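Local coordinates for protein kcn28 (Kitasatospora, PDB 6J31) that is of unknown function but belongs by family to the GT-B clan, with two regions each built round a parallel sheet, at residues A[72-75]-A[76-80]; A[82-85]-A[86-90]; A[371-374]-A[375-378]. All coordinates share one frame; numbering follows the deposited sequence.

Contact 1 of 3, residues A[72-75]-A[76-80]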
ATOM      1  N   THR A  72     -21.703   0.279  -0.810  1.00 95.57           N
ATOM      2  CA  THR A  72     -21.510  -1.127  -0.474  1.00 95.37           C
ATOM      3  C   THR A  72     -21.752  -1.968  -1.738  1.00 93.16           C
ATOM      4  O   THR A  72     -22.134  -3.141  -1.685  1.00 93.72           O
ATOM      5  CB  THR A  72     -22.446  -1.547   0.704  1.00 96.85           C
ATOM      6  OG1 THR A  72     -21.952  -2.739   1.330  1.00 96.91           O
ATOM      7  CG2 THR A  72     -23.902  -1.749   0.245  1.00 97.86           C
ATOM      8  N   ASP A  73     -21.437  -1.356  -2.879  1.00 90.30           N
ATOM      9  CA  ASP A  73     -21.638  -1.933  -4.201  1.00 87.02           C
ATOM     10  C   ASP A  73     -20.459  -1.545  -5.083  1.00 81.61           C
ATOM     11  O   ASP A  73     -19.836  -0.498  -4.885  1.00 81.27           O
ATOM     12  CB  ASP A  73     -22.967  -1.450  -4.815  1.00 88.28           C
ATOM     13  CG  ASP A  73     -23.283  -2.108  -6.153  1.00 88.81           C
ATOM     14  OD1 ASP A  73     -22.408  -2.790  -6.730  1.00 89.06           O
ATOM     15  OD2 ASP A  73     -24.423  -1.930  -6.633  1.00 89.00           O
ATOM     16  N   GLN A  74     -20.148  -2.406  -6.055  1.00 76.72           N
ATOM     17  CA  GLN A  74     -18.984  -2.174  -6.905  1.00 73.36           C
ATOM     18  C   GLN A  74     -19.169  -0.932  -7.771  1.00 67.92           C
ATOM     19  O   GLN A  74     -18.260  -0.103  -7.883  1.00 66.17           O
ATOM     20  CB  GLN A  74     -18.720  -3.401  -7.777  1.00 76.64           C
ATOM     21  CG  GLN A  74     -17.750  -3.146  -8.919  1.00 79.11           C
ATOM     22  CD  GLN A  74     -17.368  -4.413  -9.660  1.00 81.01           C
ATOM     23  OE1 GLN A  74     -18.231  -5.162 -10.117  1.00 82.09           O
ATOM     24  NE2 GLN A  74     -16.066  -4.648  -9.798  1.00 81.35           N
ATOM     25  N   ILE A  75     -20.322  -0.800  -8.426  1.00 64.79           N
ATOM     26  CA  ILE A  75     -20.560   0.402  -9.219  1.00 62.10           C
ATOM     27  C   ILE A  75     -20.636   1.624  -8.311  1.00 59.63           C
ATOM     28  O   ILE A  75     -20.146   2.706  -8.657  1.00 58.54           O
ATOM     29  CB  ILE A  75     -21.824   0.250 -10.089  1.00 63.58           C
ATOM     30  CG1 ILE A  75     -21.693  -0.930 -11.062  1.00 63.75           C
ATOM     31  CG2 ILE A  75     -22.110   1.539 -10.855  1.00 63.88           C
ATOM     32  CD1 ILE A  75     -22.092  -2.281 -10.486  1.00 66.20           C
ATOM     33  N   ALA A  76     -21.231   1.465  -7.125  1.00 59.10           N
ATOM     34  CA  ALA A  76     -21.300   2.567  -6.169  1.00 60.76           C
ATOM     35  C   ALA A  76     -19.914   2.987  -5.694  1.00 63.35           C
ATOM     36  O   ALA A  76     -19.657   4.178  -5.484  1.00 62.02           O
ATOM     37  CB  ALA A  76     -22.175   2.176  -4.978  1.00 59.99           C
ATOM     38  N   GLN A  77     -19.012   2.022  -5.502  1.00 68.59           N
ATOM     39  CA  GLN A  77     -17.646   2.349  -5.106  1.00 73.19           C
ATOM     40  C   GLN A  77     -16.936   3.156  -6.191  1.00 68.35           C
ATOM     41  O   GLN A  77     -16.183   4.089  -5.887  1.00 71.49           O
ATOM     42  CB  GLN A  77     -16.893   1.063  -4.748  1.00 82.54           C
ATOM     43  CG  GLN A  77     -16.143   0.366  -5.880  1.00 93.34           C
ATOM     44  CD  GLN A  77     -14.732  -0.022  -5.499  1.00100.07           C
ATOM     45  OE1 GLN A  77     -14.486  -0.424  -4.355  1.00107.75           O
ATOM     46  NE2 GLN A  77     -13.795   0.069  -6.457  1.00 95.25           N
ATOM     47  N   MET A  78     -17.171   2.823  -7.464  1.00 63.11           N
ATOM     48  CA  MET A  78     -16.618   3.624  -8.552  1.00 58.54           C
ATOM     49  C   MET A  78     -17.213   5.025  -8.571  1.00 54.73           C
ATOM     50  O   MET A  78     -16.530   5.992  -8.932  1.00 53.93           O
ATOM     51  CB  MET A  78     -16.838   2.934  -9.895  1.00 56.88           C
ATOM     52  CG  MET A  78     -16.197   1.571  -9.994  1.00 55.57           C
ATOM     53  SD  MET A  78     -16.442   0.842 -11.617  1.00 54.25           S
ATOM     54  CE  MET A  78     -17.741  -0.316 -11.239  1.00 54.14           C
ATOM     55  N   ASP A  79     -18.494   5.151  -8.225  1.00 51.05           N
ATOM     56  CA  ASP A  79     -19.121   6.466  -8.203  1.00 47.88           C
ATOM     57  C   ASP A  79     -18.539   7.336  -7.095  1.00 44.11           C
ATOM     58  O   ASP A  79     -18.422   8.556  -7.255  1.00 42.19           O
ATOM     59  CB  ASP A  79     -20.633   6.320  -8.057  1.00 48.35           C
ATOM     60  CG  ASP A  79     -21.299   5.891  -9.349  1.00 48.05           C
ATOM     61  OD1 ASP A  79     -20.760   6.215 -10.429  1.00 46.99           O
ATOM     62  OD2 ASP A  79     -22.359   5.232  -9.285  1.00 48.68           O
ATOM     63  N   VAL A  80     -18.185   6.731  -5.958  1.00 42.81           N
ATOM     64  CA  VAL A  80     -17.548   7.488  -4.884  1.00 41.59           C
ATOM     65  C   VAL A  80     -16.197   8.030  -5.342  1.00 40.19           C
ATOM     66  O   VAL A  80     -15.853   9.189  -5.076  1.00 38.65           O
ATOM     67  CB  VAL A  80     -17.417   6.617  -3.623  1.00 43.36           C
ATOM     68  CG1 VAL A  80     -16.435   7.238  -2.638  1.00 43.46           C
ATOM     69  CG2 VAL A  80     -18.778   6.431  -2.978  1.00 44.80           C
TER
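Met-78 lays its methyl against Gln-74 and Ile-75 in a local contact within the first turns of helix 74-96, which follows strand 53-56 in the chain and precedes strand 103-107. The Met-78 chain runs straight as far as SD and then turns back at chi3 (-103°), which brings CE to 3.7 Å from Gln-74 CG and 4.0 Å from Ile-75 CG1. Leu-148 of helix 142-150 touches all three of these side chains.

On the neighbouring flank, Asp-79 lies side by side with Ile-75, its OD2 4.0 Å from Ile-75 CG2, while OD1 takes a hydrogen bond from His-157. Ahead of the helix, Asp-73 holds CG anti to the backbone N (chi1 -175°), which brings OD1 to a weak bond of 3.3 Å from Ile-75 N; OD2 pairs with Arg-153 in a salt bridge. Nearer the backbone, Asp-73 CB rests 3.7 Å from Ala-76 CB, and Asp-73 O takes the Gln-77 N-H at 2.7 Å, starting the i to i+4 ladder. The negative charge at this end would probably suit the helix dipole.

A bound peptide packs its backbone on Gln-74, Gln-77 and Met-78, its modified side chain modelled as covalently linked to Gln-77 NE2, and BG9 comes about 5 Å from the Gln-77 side chain. The arrangement is that of an aspartate N-cap opening a helix, here one that borders the ligand pocket.

Contact 2 of 3, residues A[82-85]-A[86-90]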
ATOM      1  N   LEU A  82     -15.247   8.643  -8.475  1.00 36.25           N
ATOM      2  CA  LEU A  82     -15.486   9.700  -9.450  1.00 34.49           C
ATOM      3  C   LEU A  82     -15.957  10.977  -8.765  1.00 34.21           C
ATOM      4  O   LEU A  82     -15.595  12.084  -9.183  1.00 34.58           O
ATOM      5  CB  LEU A  82     -16.501   9.229 -10.491  1.00 35.63           C
ATOM      6  CG  LEU A  82     -16.761  10.153 -11.686  1.00 35.57           C
ATOM      7  CD1 LEU A  82     -15.467  10.528 -12.381  1.00 34.12           C
ATOM      8  CD2 LEU A  82     -17.695   9.477 -12.668  1.00 36.22           C
ATOM      9  N   ASP A  83     -16.754  10.845  -7.700  1.00 33.79           N
ATOM     10  CA  ASP A  83     -17.140  12.014  -6.917  1.00 34.58           C
ATOM     11  C   ASP A  83     -15.917  12.697  -6.325  1.00 33.17           C
ATOM     12  O   ASP A  83     -15.827  13.930  -6.315  1.00 33.00           O
ATOM     13  CB  ASP A  83     -18.109  11.622  -5.803  1.00 38.00           C
ATOM     14  CG  ASP A  83     -19.499  11.296  -6.316  1.00 41.52           C
ATOM     15  OD1 ASP A  83     -19.791  11.550  -7.509  1.00 43.34           O
ATOM     16  OD2 ASP A  83     -20.314  10.808  -5.505  1.00 42.36           O
ATOM     17  N   ASP A  84     -14.974  11.910  -5.805  1.00 33.36           N
ATOM     18  CA  ASP A  84     -13.760  12.492  -5.243  1.00 34.53           C
ATOM     19  C   ASP A  84     -12.926  13.178  -6.318  1.00 35.42           C
ATOM     20  O   ASP A  84     -12.368  14.255  -6.080  1.00 35.26           O
ATOM     21  CB  ASP A  84     -12.941  11.418  -4.527  1.00 35.62           C
ATOM     22  CG  ASP A  84     -11.793  12.002  -3.724  1.00 36.25           C
ATOM     23  OD1 ASP A  84     -12.047  12.860  -2.850  1.00 35.33           O
ATOM     24  OD2 ASP A  84     -10.635  11.602  -3.975  1.00 35.34           O
ATOM     25  N   ALA A  85     -12.825  12.572  -7.505  1.00 35.87           N
ATOM     26  CA  ALA A  85     -12.072  13.201  -8.588  1.00 35.48           C
ATOM     27  C   ALA A  85     -12.714  14.512  -9.018  1.00 34.92           C
ATOM     28  O   ALA A  85     -12.018  15.508  -9.244  1.00 35.05           O
ATOM     29  CB  ALA A  85     -11.954  12.246  -9.777  1.00 36.38           C
ATOM     30  N   VAL A  86     -14.045  14.533  -9.128  1.00 35.81           N
ATOM     31  CA  VAL A  86     -14.749  15.754  -9.512  1.00 33.68           C
ATOM     32  C   VAL A  86     -14.556  16.836  -8.455  1.00 33.13           C
ATOM     33  O   VAL A  86     -14.393  18.018  -8.781  1.00 33.19           O
ATOM     34  CB  VAL A  86     -16.239  15.444  -9.759  1.00 34.79           C
ATOM     35  CG1 VAL A  86     -17.053  16.718  -9.876  1.00 34.54           C
ATOM     36  CG2 VAL A  86     -16.397  14.600 -11.013  1.00 37.07           C
ATOM     37  N   GLY A  87     -14.578  16.452  -7.175  1.00 32.08           N
ATOM     38  CA  GLY A  87     -14.386  17.422  -6.105  1.00 30.48           C
ATOM     39  C   GLY A  87     -12.947  17.880  -5.940  1.00 31.50           C
ATOM     40  O   GLY A  87     -12.692  19.011  -5.510  1.00 30.36           O
ATOM     41  N   MET A  88     -11.988  16.986  -6.193  1.00 32.34           N
ATOM     42  CA  MET A  88     -10.586  17.309  -5.938  1.00 32.24           C
ATOM     43  C   MET A  88     -10.059  18.363  -6.905  1.00 30.26           C
ATOM     44  O   MET A  88      -9.367  19.303  -6.495  1.00 29.56           O
ATOM     45  CB  MET A  88      -9.735  16.042  -6.017  1.00 35.44           C
ATOM     46  CG  MET A  88      -8.317  16.214  -5.515  1.00 37.70           C
ATOM     47  SD  MET A  88      -7.279  14.778  -5.848  1.00 38.29           S
ATOM     48  CE  MET A  88      -8.163  13.475  -4.999  1.00 41.46           C
ATOM     49  N   LEU A  89     -10.370  18.222  -8.191  1.00 30.13           N
ATOM     50  CA  LEU A  89      -9.737  19.069  -9.203  1.00 28.98           C
ATOM     51  C   LEU A  89      -9.966  20.559  -8.977  1.00 29.20           C
ATOM     52  O   LEU A  89      -8.980  21.315  -8.999  1.00 28.57           O
ATOM     53  CB  LEU A  89     -10.200  18.619 -10.591  1.00 30.07           C
ATOM     54  CG  LEU A  89      -9.710  19.451 -11.770  1.00 30.81           C
ATOM     55  CD1 LEU A  89      -8.192  19.494 -11.805  1.00 30.37           C
ATOM     56  CD2 LEU A  89     -10.257  18.841 -13.049  1.00 30.44           C
ATOM     57  N   PRO A  90     -11.193  21.050  -8.744  1.00 30.07           N
ATOM     58  CA  PRO A  90     -11.343  22.497  -8.505  1.00 29.79           C
ATOM     59  C   PRO A  90     -10.628  22.968  -7.251  1.00 30.50           C
ATOM     60  O   PRO A  90     -10.118  24.094  -7.222  1.00 31.67           O
ATOM     61  CB  PRO A  90     -12.862  22.686  -8.403  1.00 29.52           C
ATOM     62  CG  PRO A  90     -13.397  21.350  -8.059  1.00 28.72           C
ATOM     63  CD  PRO A  90     -12.489  20.354  -8.692  1.00 28.67           C
TER
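Asp-84 and Met-88 meet one turn apart in the middle of helix 74-96, an alpha-helix packed against helices 152-167 and 112-120 in the N-terminal region of a protein that is GT-B by family. Met-88 leaves the backbone with chi1 at -169° and stays extended to SD; a turn at chi3 (-59°) then swings CE back toward the start of the helix. The methyl stops 3.3 Å from Asp-84 OD2, the two side chains crossing at a slant. The other oxygen, OD1, is held by the Ala-60 N-H and more weakly by the Ser-59 hydroxyl, fixing the acid's rotation in a buried setting.

On another flank Leu-82 and Val-86 form a looser apolar pair, CD1 to CG2 4.4 Å. Val-86 keeps CG2 anti to its carbonyl carbon, which places the methyl 3.2 Å from Leu-82 O, the oxygen that accepts the Val-86 N-H. Trp-164 covers Val-86 and Ala-85, and Leu-82 lies on Phe-161.

Farther along, the ladder weakens: Leu-89 N reaches Ala-85 O at 3.3 Å, a weak bond. The next step fails and the helix kinks, because Pro-90 N is bonded to its own CD and has no hydrogen for Val-86 O.

Contact 3 of 3, residues A[371-374]-A[375-378]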
ATOM      1  N   SER A 371      16.974 -13.976   3.022  1.00 44.84           N
ATOM      2  CA  SER A 371      18.190 -13.174   2.971  1.00 46.65           C
ATOM      3  C   SER A 371      18.460 -12.682   1.557  1.00 45.34           C
ATOM      4  O   SER A 371      18.882 -11.537   1.360  1.00 45.02           O
ATOM      5  CB  SER A 371      19.373 -13.981   3.499  1.00 48.86           C
ATOM      6  OG  SER A 371      19.094 -14.459   4.802  1.00 52.09           O
ATOM      7  N   GLY A 372      18.221 -13.535   0.559  1.00 43.23           N
ATOM      8  CA  GLY A 372      18.375 -13.100  -0.818  1.00 40.49           C
ATOM      9  C   GLY A 372      17.395 -12.006  -1.196  1.00 38.52           C
ATOM     10  O   GLY A 372      17.761 -11.033  -1.861  1.00 36.43           O
ATOM     11  N   LEU A 373      16.133 -12.151  -0.779  1.00 38.90           N
ATOM     12  CA  LEU A 373      15.136 -11.131  -1.087  1.00 38.88           C
ATOM     13  C   LEU A 373      15.446  -9.812  -0.394  1.00 38.78           C
ATOM     14  O   LEU A 373      15.145  -8.745  -0.939  1.00 37.19           O
ATOM     15  CB  LEU A 373      13.745 -11.626  -0.701  1.00 37.74           C
ATOM     16  CG  LEU A 373      13.249 -12.782  -1.563  1.00 37.88           C
ATOM     17  CD1 LEU A 373      11.878 -13.244  -1.102  1.00 38.17           C
ATOM     18  CD2 LEU A 373      13.224 -12.375  -3.031  1.00 38.15           C
ATOM     19  N   ARG A 374      16.045  -9.864   0.797  1.00 41.33           N
ATOM     20  CA  ARG A 374      16.502  -8.642   1.448  1.00 45.08           C
ATOM     21  C   ARG A 374      17.544  -7.928   0.602  1.00 48.32           C
ATOM     22  O   ARG A 374      17.500  -6.701   0.459  1.00 46.92           O
ATOM     23  CB  ARG A 374      17.041  -8.966   2.844  1.00 47.83           C
ATOM     24  CG  ARG A 374      15.987  -8.901   3.942  1.00 53.24           C
ATOM     25  CD  ARG A 374      16.489  -9.380   5.304  1.00 60.15           C
ATOM     26  NE  ARG A 374      17.843  -8.944   5.623  1.00 67.65           N
ATOM     27  CZ  ARG A 374      18.853  -9.790   5.800  1.00 76.22           C
ATOM     28  NH1 ARG A 374      18.640 -11.098   5.712  1.00 83.51           N
ATOM     29  NH2 ARG A 374      20.069  -9.339   6.080  1.00 76.91           N
ATOM     30  N   ARG A 375      18.492  -8.673   0.027  1.00 53.29           N
ATOM     31  CA  ARG A 375      19.483  -7.998  -0.801  1.00 58.49           C
ATOM     32  C   ARG A 375      18.849  -7.491  -2.084  1.00 56.32           C
ATOM     33  O   ARG A 375      19.145  -6.377  -2.532  1.00 55.65           O
ATOM     34  CB  ARG A 375      20.677  -8.883  -1.132  1.00 65.81           C
ATOM     35  CG  ARG A 375      21.875  -7.980  -1.564  1.00 73.65           C
ATOM     36  CD  ARG A 375      23.116  -8.778  -1.943  1.00 81.40           C
ATOM     37  NE  ARG A 375      22.663  -9.892  -2.841  1.00 87.78           N
ATOM     38  CZ  ARG A 375      22.745 -11.200  -2.501  1.00 92.06           C
ATOM     39  NH1 ARG A 375      23.181 -11.520  -1.306  1.00 93.46           N
ATOM     40  NH2 ARG A 375      22.255 -12.143  -3.287  1.00 93.60           N
ATOM     41  N   GLU A 376      17.980  -8.297  -2.692  1.00 54.63           N
ATOM     42  CA  GLU A 376      17.278  -7.853  -3.888  1.00 55.45           C
ATOM     43  C   GLU A 376      16.419  -6.635  -3.598  1.00 53.34           C
ATOM     44  O   GLU A 376      16.292  -5.747  -4.448  1.00 50.41           O
ATOM     45  CB  GLU A 376      16.403  -8.972  -4.449  1.00 58.99           C
ATOM     46  CG  GLU A 376      17.138  -9.969  -5.309  1.00 64.07           C
ATOM     47  CD  GLU A 376      16.207 -11.020  -5.864  1.00 70.12           C
ATOM     48  OE1 GLU A 376      15.296 -10.652  -6.634  1.00 70.96           O
ATOM     49  OE2 GLU A 376      16.383 -12.207  -5.528  1.00 75.99           O
ATOM     50  N   LEU A 377      15.834  -6.574  -2.400  1.00 54.37           N
ATOM     51  CA  LEU A 377      14.894  -5.510  -2.081  1.00 55.01           C
ATOM     52  C   LEU A 377      15.577  -4.144  -2.124  1.00 57.97           C
ATOM     53  O   LEU A 377      15.092  -3.218  -2.784  1.00 58.16           O
ATOM     54  CB  LEU A 377      14.263  -5.777  -0.715  1.00 53.72           C
ATOM     55  CG  LEU A 377      12.771  -5.463  -0.550  1.00 52.00           C
ATOM     56  CD1 LEU A 377      12.350  -5.304   0.904  1.00 52.03           C
ATOM     57  CD2 LEU A 377      12.376  -4.270  -1.346  1.00 50.70           C
ATOM     58  N   ARG A 378      16.713  -3.999  -1.433  1.00 61.35           N
ATOM     59  CA  ARG A 378      17.353  -2.689  -1.364  1.00 63.32           C
ATOM     60  C   ARG A 378      17.909  -2.249  -2.714  1.00 61.05           C
ATOM     61  O   ARG A 378      18.051  -1.042  -2.952  1.00 60.52           O
ATOM     62  CB  ARG A 378      18.472  -2.673  -0.312  1.00 66.98           C
ATOM     63  CG  ARG A 378      19.886  -2.956  -0.840  1.00 69.38           C
ATOM     64  CD  ARG A 378      20.310  -4.404  -0.690  1.00 71.50           C
ATOM     65  NE  ARG A 378      20.431  -4.818   0.704  1.00 74.33           N
ATOM     66  CZ  ARG A 378      21.563  -5.216   1.277  1.00 76.72           C
ATOM     67  NH1 ARG A 378      22.700  -5.225   0.589  1.00 77.65           N
ATOM     68  NH2 ARG A 378      21.563  -5.582   2.552  1.00 77.36           N
TER
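Leu-373, with chi1 at -68°, and Glu-376, with chi1 at -82°, both set CG beside the backbone N; Glu-376 then runs extended, and the CD2 branch of Leu-373 lies 4.0 Å from its OE2. Arg-378 takes a different course: it bends at chi2 and again at chi3, which folds the chain back along the helix until CD lies 3.8 Å from Arg-374 O. Its guanidinium turns one face toward Arg-375 CB, which sits above the plane and off toward the rim.

All of this happens in the last turns of helix 364-378, in the C-terminal half of the GT-B fold. The helix puts Leu-373 and Leu-377 on Leu-312 of helix 305-314, and Leu-377 also touches Pro-190 and Pro-210; the arginines lie on the exposed side. Their positive charge near the end of the helix probably suits its dipole, although Arg-374 NH2 and Arg-378 NH2 are 5.4 Å apart.

Backbone bonding changes toward the end. Glu-376 N points almost straight at Gly-372 O, 2.9 Å away. Leu-377 N then divides between Leu-373 O at 2.7 Å and, weakly, Arg-374 O at 3.3 Å. Arg-374 O receives a second weak bond, from Arg-378 N at 3.4 Å.

In the fold
Contacts 1 and 2 follow one another on helix 74-96, their centres 15 Å apart, and helix 152-167 packs against both. Contact 2 is the more buried, one acid, Asp-84, held by a loop N-H and the other, Asp-83, by Arg-160; contact 1, at the start of the helix, is partly buried, sends its acids to basic residues of helix 152-167 and meets the bound peptide. Contact 3 belongs to helix 364-378, across the chain's centre, with nearest atoms about 27 Å from either of the others. There two leucines face inward and arginines lie on the surface. Acid thus marks the beginning of one helix and basic residues the end of another.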